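Local coordinates for protein dTDP-4-dehydrorhamnose reductase (Bacillus anthracis, PDB 3SC6) that reduces dTDP-4-dehydrorhamnose to dTDP-L-rhamnose with NADPH as the hydride source, completing the synthesis of this activated sugar, at residues G216-F221 and P271-G276; D31-D36 and Q53-H58; T204-T209 and R263-L268; L21-N26 and G158-N163. One frame throughout, in Å; residues are numbered along the deposited sequence. Where two conformers were deposited one is given.

Overall arrangement
From the N terminus the chain first leaves residues 21-26, at the end of helix 16-24, and returns beside them only with residues 158-163, so interaction 4 closes the longest of the four loops. Interaction 2 is nested inside it, joining strand 30-35 to helix 45-55, and the two touch where Ile32 and Pro34 pack against Gln22. Interactions 3 and 1 follow and cross: 204-209 opens first, 216-221 next, then 263-268 closes interaction 3 and 271-276 closes interaction 1. Interactions 1, 2 and 3 all reach the large mixed sheet, 1 and 2 on opposite sides of the chain's centre, their own centres about 34 Å apart.

Interaction 1: G216-F221 and P271-G276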
loop_
_atom_site.group_PDB
_atom_site.type_symbol
_atom_site.label_atom_id
_atom_site.label_comp_id
_atom_site.label_asym_id
_atom_site.label_seq_id
_atom_site.Cartn_x
_atom_site.Cartn_y
_atom_site.Cartn_z
ATOM N N GLY A 216 7.595 -14.192 -2.363
ATOM C CA GLY A 216 6.766 -15.276 -2.882
ATOM C C GLY A 216 5.471 -14.880 -3.560
ATOM O O GLY A 216 4.911 -13.818 -3.296
ATOM N N SER A 217 5.013 -15.752 -4.455
ATOM C CA SER A 217 3.778 -15.544 -5.189
ATOM C C SER A 217 2.712 -16.259 -4.376
ATOM O O SER A 217 3.039 -17.053 -3.490
ATOM C CB SER A 217 3.868 -16.129 -6.597
ATOM O OG SER A 217 4.084 -17.526 -6.553
ATOM N N CYS A 218 1.444 -16.015 -4.688
ATOM C CA CYS A 218 0.362 -16.642 -3.947
ATOM C C CYS A 218 -0.947 -16.497 -4.730
ATOM O O CYS A 218 -0.928 -16.216 -5.922
ATOM C CB CYS A 218 0.276 -15.943 -2.586
ATOM S SG CYS A 218 -0.923 -16.548 -1.438
ATOM N N SER A 219 -2.076 -16.710 -4.063
ATOM C CA SER A 219 -3.396 -16.590 -4.692
ATOM C C SER A 219 -4.403 -16.518 -3.560
ATOM O O SER A 219 -4.193 -17.141 -2.519
ATOM C CB SER A 219 -3.705 -17.787 -5.588
ATOM O OG SER A 219 -3.748 -18.988 -4.840
ATOM N N TRP A 220 -5.495 -15.782 -3.751
ATOM C CA TRP A 220 -6.501 -15.663 -2.693
ATOM C C TRP A 220 -6.899 -17.030 -2.176
ATOM O O TRP A 220 -7.125 -17.208 -0.980
ATOM C CB TRP A 220 -7.740 -14.892 -3.151
ATOM C CG TRP A 220 -7.439 -13.513 -3.627
ATOM C CD1 TRP A 220 -7.421 -13.076 -4.917
ATOM C CD2 TRP A 220 -7.003 -12.412 -2.824
ATOM N NE1 TRP A 220 -7.066 -11.752 -4.963
ATOM C CE2 TRP A 220 -6.795 -11.322 -3.690
ATOM C CE3 TRP A 220 -6.792 -12.236 -1.452
ATOM C CZ2 TRP A 220 -6.382 -10.072 -3.232
ATOM C CZ3 TRP A 220 -6.384 -10.997 -0.997
ATOM C CH2 TRP A 220 -6.183 -9.929 -1.885
ATOM N N PHE A 221 -6.972 -17.990 -3.091
ATOM C CA PHE A 221 -7.335 -19.364 -2.774
ATOM C C PHE A 221 -6.299 -20.021 -1.848
ATOM O O PHE A 221 -6.646 -20.461 -0.750
ATOM C CB PHE A 221 -7.507 -20.145 -4.079
ATOM C CG PHE A 221 -7.847 -21.590 -3.893
ATOM C CD1 PHE A 221 -9.156 -21.984 -3.678
ATOM C CD2 PHE A 221 -6.865 -22.564 -4.001
ATOM C CE1 PHE A 221 -9.475 -23.319 -3.526
ATOM C CE2 PHE A 221 -7.178 -23.900 -3.858
ATOM C CZ PHE A 221 -8.488 -24.280 -3.618
ATOM N N PRO A 271 10.189 -10.497 4.380
ATOM C CA PRO A 271 9.846 -11.863 4.740
ATOM C C PRO A 271 8.842 -12.395 3.725
ATOM O O PRO A 271 8.286 -11.615 2.948
ATOM C CB PRO A 271 9.180 -11.719 6.115
ATOM C CG PRO A 271 9.568 -10.370 6.613
ATOM C CD PRO A 271 9.769 -9.525 5.405
ATOM N N SER A 272 8.609 -13.703 3.720
ATOM C CA SER A 272 7.656 -14.289 2.785
ATOM C C SER A 272 6.251 -13.928 3.251
ATOM O O SER A 272 6.042 -13.644 4.428
ATOM C CB SER A 272 7.819 -15.803 2.733
ATOM O OG SER A 272 7.594 -16.367 4.009
ATOM N N TRP A 273 5.292 -13.925 2.328
ATOM C CA TRP A 273 3.910 -13.594 2.672
ATOM C C TRP A 273 3.429 -14.585 3.716
ATOM O O TRP A 273 2.655 -14.249 4.613
ATOM C CB TRP A 273 2.999 -13.656 1.441
ATOM C CG TRP A 273 2.915 -15.015 0.798
ATOM C CD1 TRP A 273 3.688 -15.494 -0.220
ATOM C CD2 TRP A 273 2.007 -16.067 1.139
ATOM N NE1 TRP A 273 3.316 -16.778 -0.536
ATOM C CE2 TRP A 273 2.286 -17.153 0.283
ATOM C CE3 TRP A 273 0.987 -16.198 2.086
ATOM C CZ2 TRP A 273 1.578 -18.350 0.346
ATOM C CZ3 TRP A 273 0.287 -17.388 2.145
ATOM C CH2 TRP A 273 0.585 -18.448 1.280
ATOM N N GLU A 274 3.918 -15.810 3.577
ATOM C CA GLU A 274 3.592 -16.908 4.466
ATOM C C GLU A 274 4.065 -16.550 5.863
ATOM O O GLU A 274 3.356 -16.739 6.849
ATOM C CB GLU A 274 4.321 -18.161 3.979
ATOM C CG GLU A 274 3.957 -18.542 2.551
ATOM C CD GLU A 274 4.739 -19.717 2.018
ATOM O OE1 GLU A 274 5.632 -20.224 2.733
ATOM O OE2 GLU A 274 4.474 -20.123 0.865
ATOM N N GLU A 275 5.277 -16.016 5.919
ATOM C CA GLU A 275 5.906 -15.610 7.163
ATOM C C GLU A 275 5.339 -14.278 7.667
ATOM O O GLU A 275 5.299 -14.026 8.871
ATOM C CB GLU A 275 7.414 -15.531 6.939
ATOM C CG GLU A 275 8.228 -15.162 8.139
ATOM C CD GLU A 275 9.708 -15.179 7.831
ATOM O OE1 GLU A 275 10.507 -14.867 8.738
ATOM O OE2 GLU A 275 10.072 -15.512 6.679
ATOM N N GLY A 276 4.900 -13.430 6.740
ATOM C CA GLY A 276 4.327 -12.135 7.097
ATOM C C GLY A 276 2.982 -12.335 7.771
ATOM O O GLY A 276 2.598 -11.573 8.661
#
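The indole of Trp273 has Cys218 on one face and CG of Glu274, the next residue in its own helix, over the other. Cys218 makes a sulfur-aromatic contact: SG stands 3.5 Å from the centroid of the six-membered ring, 10° off its normal. CB of the same cysteine sits over the five-membered ring, 3.9 Å from that centroid, as a CH-pi contact. With SG anti to the backbone N, the cysteine spreads these two atoms across both rings. The carbonyls of Gly216 and Ser217, just before the cysteine, approach the pyrrole side obliquely, Gly216 O lying 3.7 Å from Trp273 CD1 and Ser217 O 3.0 Å from Trp273 NE1. Trp273 itself lies in the first turn of helix 273-283. Ser272 is the N-cap of this helix, its OG accepting from Glu275 N at 3.0 Å. The contact thus joins the start of the C-terminal helix to the short strand 218-219, where Cys218 bonds through its backbone to Gly186. Pro188 of strand 185-190 touches both Cys218 and Trp273, while helix 220-231 contributes Phe223 against the cysteine and Lys226 against the indole.

Interaction 2: D31-D36 and Q53-H58; sequences DIYPFD and QEIRPH
Apolar packing of a helix end against a strand joins Ile55 to Tyr33 and Phe35 near the surface of the Rossmann fold. Strand 30-35, helix 45-55 and strand 59-62 form a beta-alpha-beta crossover, in which strand 6-11 lies between the two parallel strands; the contact fastens the last turn of the crossover helix to the first of them. Tyr33 and Phe35, two apart in the strand, both direct their CB toward the helix, and Ile55 meets each with a different methyl. Its CG2 lies over one face of the Tyr33 ring, 3.7 Å from the centroid and 15° off the normal, a CH-pi contact displaced toward the rim. The other branch runs along the strand direction to Phe35, and its Ile55 CD1 is also 3.7 Å from Tyr33 CD1. Ile55 CG2 is anti to the backbone N while CG1 is anti to the carbonyl carbon (chi1 -59°); this rotation turns CG2 to the tyrosine and CG1, with CD1 at its end, to the phenylalanine. Directly after Ile55 the helix ends at Arg56, with positive phi, and Arg56 O accepts from Arg7 NH2. Val51, one turn earlier in the helix, also touches Phe35, whose side chain is about 7 Å from the bound NADP. Ile55 meets Phe35 at the edge of its ring: Ile55 CD1 lies in the ring plane, 3.4 Å from Phe35 CZ.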
loop_
_atom_site.group_PDB
_atom_site.type_symbol
_atom_site.label_atom_id
_atom_site.label_comp_id
_atom_site.label_asym_id
_atom_site.label_seq_id
_atom_site.Cartn_x
_atom_site.Cartn_y
_atom_site.Cartn_z
ATOM N N ASP A 31 8.564 13.221 16.122
ATOM C CA ASP A 31 7.360 13.864 16.644
ATOM C C ASP A 31 6.353 13.475 15.582
ATOM O O ASP A 31 6.357 14.034 14.486
ATOM C CB ASP A 31 7.472 15.389 16.731
ATOM C CG ASP A 31 8.492 15.847 17.745
ATOM O OD1 ASP A 31 9.051 14.992 18.457
ATOM O OD2 ASP A 31 8.707 17.074 17.852
ATOM N N ILE A 32 5.504 12.507 15.898
ATOM C CA ILE A 32 4.507 12.028 14.947
ATOM C C ILE A 32 3.257 12.895 14.880
ATOM O O ILE A 32 2.528 13.019 15.861
ATOM C CB ILE A 32 4.093 10.586 15.283
ATOM C CG1 ILE A 32 5.336 9.682 15.366
ATOM C CG2 ILE A 32 3.096 10.077 14.253
ATOM C CD1 ILE A 32 5.037 8.247 15.735
ATOM N N TYR A 33 3.016 13.486 13.711
ATOM C CA TYR A 33 1.854 14.342 13.493
ATOM C C TYR A 33 0.891 13.708 12.500
ATOM O O TYR A 33 0.972 13.974 11.304
ATOM C CB TYR A 33 2.274 15.707 12.957
ATOM C CG TYR A 33 3.161 16.501 13.879
ATOM C CD1 TYR A 33 2.617 17.380 14.806
ATOM C CD2 TYR A 33 4.541 16.385 13.814
ATOM C CE1 TYR A 33 3.423 18.117 15.647
ATOM C CE2 TYR A 33 5.354 17.116 14.652
ATOM C CZ TYR A 33 4.791 17.980 15.566
ATOM O OH TYR A 33 5.599 18.708 16.404
ATOM N N PRO A 34 -0.025 12.864 12.990
ATOM C CA PRO A 34 -0.989 12.220 12.110
ATOM C C PRO A 34 -2.172 13.130 11.811
ATOM O O PRO A 34 -2.580 13.910 12.667
ATOM C CB PRO A 34 -1.457 11.028 12.940
ATOM C CG PRO A 34 -1.374 11.512 14.337
ATOM C CD PRO A 34 -0.178 12.421 14.388
ATOM N N PHE A 35 -2.709 13.031 10.599
ATOM C CA PHE A 35 -3.854 13.839 10.183
ATOM C C PHE A 35 -4.887 13.026 9.433
ATOM O O PHE A 35 -4.562 12.255 8.537
ATOM C CB PHE A 35 -3.434 15.022 9.309
ATOM C CG PHE A 35 -2.651 16.067 10.030
ATOM C CD1 PHE A 35 -3.302 17.146 10.605
ATOM C CD2 PHE A 35 -1.275 15.984 10.135
ATOM C CE1 PHE A 35 -2.595 18.125 11.269
ATOM C CE2 PHE A 35 -0.562 16.959 10.803
ATOM C CZ PHE A 35 -1.225 18.032 11.371
ATOM N N ASP A 36 -6.143 13.224 9.804
ATOM C CA ASP A 36 -7.241 12.527 9.178
ATOM C C ASP A 36 -7.670 13.356 7.972
ATOM O O ASP A 36 -7.090 14.403 7.680
ATOM C CB ASP A 36 -8.407 12.382 10.173
ATOM C CG ASP A 36 -9.590 11.591 9.601
ATOM O OD1 ASP A 36 -9.447 11.002 8.503
ATOM O OD2 ASP A 36 -10.655 11.540 10.262
ATOM N N GLN A 53 3.576 24.100 6.477
ATOM C CA GLN A 53 4.386 25.273 6.838
ATOM C C GLN A 53 4.557 25.366 8.345
ATOM O O GLN A 53 5.667 25.501 8.846
ATOM C CB GLN A 53 3.743 26.580 6.349
ATOM C CG GLN A 53 3.666 26.795 4.837
ATOM C CD GLN A 53 5.026 26.925 4.179
ATOM O OE1 GLN A 53 6.064 26.770 4.823
ATOM N NE2 GLN A 53 5.025 27.219 2.883
ATOM N N GLU A 54 3.437 25.300 9.054
ATOM C CA GLU A 54 3.422 25.383 10.510
ATOM C C GLU A 54 4.293 24.322 11.178
ATOM O O GLU A 54 5.203 24.650 11.934
ATOM C CB GLU A 54 1.979 25.279 11.013
ATOM C CG GLU A 54 1.828 25.349 12.523
ATOM C CD GLU A 54 0.376 25.272 12.969
ATOM O OE1 GLU A 54 -0.521 25.243 12.099
ATOM O OE2 GLU A 54 0.132 25.253 14.194
ATOM N N ILE A 55 4.012 23.056 10.896
ATOM C CA ILE A 55 4.775 21.955 11.477
ATOM C C ILE A 55 6.168 21.873 10.858
ATOM O O ILE A 55 7.152 21.589 11.546
ATOM C CB ILE A 55 4.056 20.612 11.281
ATOM C CG1 ILE A 55 2.667 20.656 11.920
ATOM C CG2 ILE A 55 4.868 19.487 11.891
ATOM C CD1 ILE A 55 1.886 19.375 11.770
ATOM N N ARG A 56 6.233 22.135 9.556
ATOM C CA ARG A 56 7.482 22.103 8.796
ATOM C C ARG A 56 8.255 20.834 9.158
ATOM O O ARG A 56 9.229 20.874 9.913
ATOM C CB ARG A 56 8.282 23.383 9.038
ATOM C CG ARG A 56 9.515 23.495 8.187
ATOM C CD ARG A 56 10.155 24.856 8.329
ATOM N NE ARG A 56 11.300 24.994 7.435
ATOM C CZ ARG A 56 12.007 26.109 7.283
ATOM N NH1 ARG A 56 11.678 27.209 7.949
ATOM N NH2 ARG A 56 13.032 26.130 6.442
ATOM N N PRO A 57 7.811 19.695 8.598
ATOM C CA PRO A 57 8.392 18.379 8.834
ATOM C C PRO A 57 9.578 17.955 7.981
ATOM O O PRO A 57 9.740 18.405 6.849
ATOM C CB PRO A 57 7.221 17.446 8.530
ATOM C CG PRO A 57 6.492 18.141 7.434
ATOM C CD PRO A 57 6.655 19.621 7.684
ATOM N N HIS A 58 10.391 17.073 8.554
ATOM C CA HIS A 58 11.561 16.541 7.883
ATOM C C HIS A 58 11.122 15.417 6.951
ATOM O O HIS A 58 11.695 15.226 5.882
ATOM C CB HIS A 58 12.572 15.972 8.891
ATOM C CG HIS A 58 13.144 16.989 9.833
ATOM N ND1 HIS A 58 12.579 17.278 11.056
ATOM C CD2 HIS A 58 14.248 17.768 9.737
ATOM C CE1 HIS A 58 13.301 18.199 11.668
ATOM N NE2 HIS A 58 14.319 18.514 10.888
#

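Interaction 3: T204-T209 and R263-L268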
loop_
_atom_site.group_PDB
_atom_site.type_symbol
_atom_site.label_atom_id
_atom_site.label_comp_id
_atom_site.label_asym_id
_atom_site.label_seq_id
_atom_site.Cartn_x
_atom_site.Cartn_y
_atom_site.Cartn_z
ATOM N N THR A 204 17.519 7.367 5.449
ATOM C CA THR A 204 18.524 7.569 4.415
ATOM C C THR A 204 18.004 8.520 3.351
ATOM O O THR A 204 16.894 9.040 3.459
ATOM C CB THR A 204 18.874 6.244 3.722
ATOM O OG1 THR A 204 17.713 5.724 3.057
ATOM C CG2 THR A 204 19.385 5.233 4.731
ATOM N N SER A 205 18.820 8.750 2.327
ATOM C CA SER A 205 18.449 9.633 1.227
ATOM C C SER A 205 18.595 8.896 -0.103
ATOM O O SER A 205 18.855 9.505 -1.138
ATOM C CB SER A 205 19.299 10.901 1.239
ATOM O OG SER A 205 20.673 10.593 1.127
ATOM N N LEU A 206 18.423 7.576 -0.057
ATOM C CA LEU A 206 18.521 6.718 -1.237
ATOM C C LEU A 206 17.183 6.864 -1.951
ATOM O O LEU A 206 16.420 5.908 -2.055
ATOM C CB LEU A 206 18.705 5.262 -0.786
ATOM C CG LEU A 206 19.886 4.956 0.150
ATOM C CD1 LEU A 206 19.849 3.522 0.629
ATOM C CD2 LEU A 206 21.225 5.271 -0.492
ATOM N N TYR A 207 16.912 8.057 -2.469
ATOM C CA TYR A 207 15.643 8.327 -3.141
ATOM C C TYR A 207 15.437 7.488 -4.393
ATOM O O TYR A 207 16.386 7.003 -4.990
ATOM C CB TYR A 207 15.531 9.805 -3.512
ATOM C CG TYR A 207 15.864 10.750 -2.376
ATOM C CD1 TYR A 207 15.052 10.848 -1.261
ATOM C CD2 TYR A 207 16.929 11.626 -2.483
ATOM C CE1 TYR A 207 15.354 11.723 -0.236
ATOM C CE2 TYR A 207 17.226 12.516 -1.475
ATOM C CZ TYR A 207 16.439 12.560 -0.354
ATOM O OH TYR A 207 16.737 13.450 0.651
ATOM N N GLY A 208 14.178 7.322 -4.783
ATOM C CA GLY A 208 13.845 6.549 -5.962
ATOM C C GLY A 208 12.543 5.801 -5.813
ATOM O O GLY A 208 11.756 6.085 -4.913
ATOM N N THR A 209 12.328 4.837 -6.708
ATOM C CA THR A 209 11.128 4.020 -6.712
ATOM C C THR A 209 11.493 2.640 -6.173
ATOM O O THR A 209 12.469 2.051 -6.612
ATOM C CB THR A 209 10.559 3.878 -8.142
ATOM O OG1 THR A 209 10.300 5.176 -8.695
ATOM C CG2 THR A 209 9.287 3.070 -8.133
ATOM N N ARG A 263 17.355 -4.754 -2.983
ATOM C CA ARG A 263 18.554 -5.573 -3.102
ATOM C C ARG A 263 19.758 -4.796 -3.643
ATOM O O ARG A 263 20.894 -5.083 -3.271
ATOM C CB ARG A 263 18.227 -6.816 -3.930
ATOM C CG ARG A 263 19.386 -7.715 -4.322
ATOM C CD ARG A 263 18.823 -8.979 -4.972
ATOM N NE ARG A 263 17.845 -8.666 -6.020
ATOM C CZ ARG A 263 18.124 -8.462 -7.305
ATOM N NH1 ARG A 263 17.141 -8.180 -8.155
ATOM N NH2 ARG A 263 19.371 -8.530 -7.747
ATOM N N LEU A 264 19.512 -3.808 -4.501
ATOM C CA LEU A 264 20.598 -3.000 -5.061
ATOM C C LEU A 264 21.058 -1.913 -4.077
ATOM O O LEU A 264 22.133 -1.343 -4.244
ATOM C CB LEU A 264 20.189 -2.351 -6.391
ATOM C CG LEU A 264 19.856 -3.256 -7.582
ATOM C CD1 LEU A 264 19.368 -2.417 -8.757
ATOM C CD2 LEU A 264 21.059 -4.103 -7.983
ATOM N N ASN A 265 20.242 -1.624 -3.064
ATOM C CA ASN A 265 20.583 -0.608 -2.068
ATOM C C ASN A 265 20.988 -1.196 -0.717
ATOM O O ASN A 265 20.859 -0.544 0.314
ATOM C CB ASN A 265 19.439 0.391 -1.891
ATOM C CG ASN A 265 19.137 1.158 -3.153
ATOM O OD1 ASN A 265 19.729 0.916 -4.193
ATOM N ND2 ASN A 265 18.212 2.091 -3.066
ATOM N N GLY A 266 21.463 -2.437 -0.729
ATOM C CA GLY A 266 21.904 -3.108 0.491
ATOM C C GLY A 266 20.860 -3.556 1.496
ATOM O O GLY A 266 21.206 -4.197 2.489
ATOM N N PHE A 267 19.591 -3.235 1.269
ATOM C CA PHE A 267 18.549 -3.646 2.208
ATOM C C PHE A 267 18.327 -5.148 2.112
ATOM O O PHE A 267 18.531 -5.742 1.052
ATOM C CB PHE A 267 17.220 -2.949 1.918
ATOM C CG PHE A 267 17.277 -1.450 1.986
ATOM C CD1 PHE A 267 17.431 -0.698 0.837
ATOM C CD2 PHE A 267 17.175 -0.796 3.201
ATOM C CE1 PHE A 267 17.471 0.680 0.895
ATOM C CE2 PHE A 267 17.221 0.579 3.267
ATOM C CZ PHE A 267 17.370 1.320 2.112
ATOM N N LEU A 268 17.914 -5.763 3.219
ATOM C CA LEU A 268 17.656 -7.198 3.232
ATOM C C LEU A 268 16.285 -7.467 2.624
ATOM O O LEU A 268 15.439 -6.571 2.547
ATOM C CB LEU A 268 17.731 -7.778 4.648
ATOM C CG LEU A 268 19.076 -7.690 5.372
ATOM C CD1 LEU A 268 18.946 -8.263 6.777
ATOM C CD2 LEU A 268 20.166 -8.421 4.592
#
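Leu206 and Phe267 approach from opposite directions and form the close part of this contact. One methyl of the leucine does the touching: CD1 reaches the far end of the phenyl ring obliquely, 3.6 Å from Phe267 CZ and 3.7 Å from Phe267 CE1. Leu206 CG stands anti to the carbonyl carbon (chi1 -56°), and an extended chi2 of 174° carries CD1 outward to the ring. Phe267 also rests on Lys200 and Leu201 of helix 191-202, so its ring is held by that helix as well as by the leucine. Asn265 completes the group with its aliphatic part, CB lying 4.0 Å from Leu206 CD1.

The leucine is the centre of an inverse gamma turn, whose backbone bond from Tyr207 N to Ser205 O is weak and doubtful. This turn leads from the end of helix 191-202 into strand 208-211 of the Rossmann sheet, where Gly208 bonds through its backbone to Tyr148 and Ile150 of strand 148-157. The partner segment leaves helix 260-264 at Asn265, so the contact joins the entrance of strand 208-211, which runs parallel to 148-157, to a connection near the C terminus.

Toward solvent the arrangement is looser. Leu206 is largely exposed despite its two partners, no hydrogen bond crosses between the segments, and both Leu206 and Asn265 are also touched by crystal neighbours. Leu206 O is taken by Tyr210 OH, while Tyr207 points its CB away from the contact and its ring meets that of Phe149.

Interaction 4: L21-N26 and G158-N163. With SO4 (sulfate ion), chain H.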
loop_
_atom_site.group_PDB
_atom_site.type_symbol
_atom_site.label_atom_id
_atom_site.label_comp_id
_atom_site.label_asym_id
_atom_site.label_seq_id
_atom_site.Cartn_x
_atom_site.Cartn_y
_atom_site.Cartn_z
ATOM N N LEU A 21 0.956 2.568 11.162
ATOM C CA LEU A 21 2.280 3.163 10.982
ATOM C C LEU A 21 2.529 4.123 12.138
ATOM O O LEU A 21 3.621 4.178 12.701
ATOM C CB LEU A 21 2.355 3.912 9.652
ATOM C CG LEU A 21 3.676 4.612 9.330
ATOM C CD1 LEU A 21 4.840 3.630 9.342
ATOM C CD2 LEU A 21 3.575 5.319 7.985
ATOM N N GLN A 22 1.489 4.876 12.474
ATOM C CA GLN A 22 1.514 5.844 13.559
ATOM C C GLN A 22 1.971 5.223 14.884
ATOM O O GLN A 22 2.581 5.895 15.713
ATOM C CB GLN A 22 0.102 6.406 13.727
ATOM C CG GLN A 22 -0.098 7.366 14.882
ATOM C CD GLN A 22 -1.542 7.834 14.981
ATOM O OE1 GLN A 22 -2.359 7.557 14.097
ATOM N NE2 GLN A 22 -1.864 8.550 16.054
ATOM N N GLU A 23 1.672 3.942 15.076
ATOM C CA GLU A 23 2.044 3.234 16.298
ATOM C C GLU A 23 3.406 2.558 16.234
ATOM O O GLU A 23 4.008 2.290 17.268
ATOM C CB GLU A 23 1.014 2.140 16.591
ATOM C CG GLU A 23 -0.405 2.628 16.804
ATOM C CD GLU A 23 -1.375 1.486 17.054
ATOM O OE1 GLU A 23 -0.937 0.315 17.015
ATOM O OE2 GLU A 23 -2.576 1.755 17.279
ATOM N N GLU A 24 3.889 2.277 15.029
ATOM C CA GLU A 24 5.180 1.605 14.869
ATOM C C GLU A 24 6.416 2.506 14.722
ATOM O O GLU A 24 7.544 2.013 14.761
ATOM C CB GLU A 24 5.082 0.570 13.748
ATOM C CG GLU A 24 4.035 -0.500 14.067
ATOM C CD GLU A 24 3.894 -1.552 12.992
ATOM O OE1 GLU A 24 4.611 -1.467 11.970
ATOM O OE2 GLU A 24 3.063 -2.469 13.177
ATOM N N LEU A 25 6.216 3.809 14.544
ATOM C CA LEU A 25 7.349 4.726 14.427
ATOM C C LEU A 25 7.756 5.059 15.856
ATOM O O LEU A 25 6.919 5.468 16.660
ATOM C CB LEU A 25 6.986 5.995 13.660
ATOM C CG LEU A 25 6.587 5.808 12.200
ATOM C CD1 LEU A 25 6.190 7.143 11.589
ATOM C CD2 LEU A 25 7.729 5.174 11.416
ATOM N N ASN A 26 9.035 4.870 16.169
ATOM C CA ASN A 26 9.547 5.138 17.511
ATOM C C ASN A 26 9.298 6.594 17.922
ATOM O O ASN A 26 9.862 7.512 17.328
ATOM C CB ASN A 26 11.042 4.801 17.574
ATOM C CG ASN A 26 11.623 4.949 18.969
ATOM O OD1 ASN A 26 10.915 5.255 19.926
ATOM N ND2 ASN A 26 12.922 4.708 19.091
ATOM N N GLY A 158 -3.601 -5.173 7.401
ATOM C CA GLY A 158 -3.039 -4.924 8.732
ATOM C C GLY A 158 -3.969 -5.223 9.893
ATOM O O GLY A 158 -5.016 -5.846 9.727
ATOM N N LYS A 159 -3.571 -4.772 11.079
ATOM C CA LYS A 159 -4.354 -4.982 12.291
ATOM C C LYS A 159 -5.677 -4.248 12.292
ATOM O O LYS A 159 -6.696 -4.783 12.731
ATOM C CB LYS A 159 -3.598 -4.473 13.529
ATOM C CG LYS A 159 -2.278 -5.132 13.846
ATOM C CD LYS A 159 -1.710 -4.543 15.139
ATOM C CE LYS A 159 -0.399 -5.196 15.536
ATOM N NZ LYS A 159 0.657 -5.030 14.494
ATOM N N TYR A 160 -5.659 -3.018 11.796
ATOM C CA TYR A 160 -6.854 -2.192 11.779
ATOM C C TYR A 160 -7.592 -2.188 10.450
ATOM O O TYR A 160 -7.004 -2.416 9.396
ATOM C CB TYR A 160 -6.447 -0.777 12.179
ATOM C CG TYR A 160 -5.663 -0.782 13.475
ATOM C CD1 TYR A 160 -6.298 -0.738 14.705
ATOM C CD2 TYR A 160 -4.278 -0.864 13.457
ATOM C CE1 TYR A 160 -5.571 -0.763 15.881
ATOM C CE2 TYR A 160 -3.548 -0.889 14.620
ATOM C CZ TYR A 160 -4.194 -0.837 15.827
ATOM O OH TYR A 160 -3.453 -0.862 16.980
ATOM N N GLY A 161 -8.898 -1.937 10.527
ATOM C CA GLY A 161 -9.765 -1.894 9.351
ATOM C C GLY A 161 -10.083 -3.278 8.817
ATOM O O GLY A 161 -9.472 -4.265 9.222
ATOM N N ASN A 162 -11.052 -3.353 7.912
ATOM C CA ASN A 162 -11.432 -4.628 7.328
ATOM C C ASN A 162 -10.401 -5.037 6.295
ATOM O O ASN A 162 -9.772 -4.190 5.669
ATOM C CB ASN A 162 -12.810 -4.544 6.663
ATOM C CG ASN A 162 -13.916 -4.193 7.642
ATOM O OD1 ASN A 162 -13.682 -4.052 8.844
ATOM N ND2 ASN A 162 -15.133 -4.058 7.130
ATOM N N ASN A 163 -10.221 -6.340 6.131
ATOM C CA ASN A 163 -9.272 -6.867 5.167
ATOM C C ASN A 163 -9.638 -8.311 4.844
ATOM O O ASN A 163 -10.532 -8.886 5.471
ATOM C CB ASN A 163 -7.832 -6.728 5.679
ATOM C CG ASN A 163 -7.587 -7.486 6.966
ATOM O OD1 ASN A 163 -8.335 -8.391 7.321
ATOM N ND2 ASN A 163 -6.506 -7.145 7.650
HETATM S S SO4 H . -10.422 -1.814 13.809
HETATM O O1 SO4 H . -9.694 -0.826 13.018
HETATM O O2 SO4 H . -10.510 -1.353 15.193
HETATM O O3 SO4 H . -11.767 -1.972 13.255
HETATM O O4 SO4 H . -9.722 -3.097 13.770
#
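Glu23 and Tyr160 both hold CG anti to the carbonyl carbon, and with chi1 at -60° and an extended chain beyond CG the glutamate reaches across to the phenol hydroxyl. They join helix 16-24, the first helix of the Rossmann fold, to the loop that follows strand 148-157; the helix begins within the glycine-rich nucleotide-binding motif characteristic of the fold, and the Tyr160 side chain is about 8 Å from the bound NADP. Tyr160 OH donates to Glu23 OE1 at 2.8 Å, using the syn lone pair of that oxygen. The hydroxyl is almost centred on the carboxylate, for Glu23 OE2 is also 2.8 Å from Tyr160 OH. Carboxylate and ring planes stand 88° apart, OE2 approaching the ring obliquely.

Beside this pair runs a weaker, electrostatic one. Lys159 extends to its last bond and bends there, leaving NZ 3.8 Å from Glu24 OE2, a long salt bridge. The stronger partners of both lie outside the two segments: Lys159 NZ pairs with Glu283 of the C-terminal helix and bonds to Tyr190 OH, and Glu24 takes hydrogen bonds from Gln20 on OE2 and Asn195 on OE1. Gln20 also accepts from Lys159 N, so it serves both sides of the contact.

A sulfate, probably from the crystallisation liquor, sits at the far side of the loop. Its O1 lies in the plane of the Tyr160 ring at the edge, 3.4 Å from Tyr160 CB, and accepts a hydrogen bond of 2.8 Å from Gly161 N at an angle of 157°.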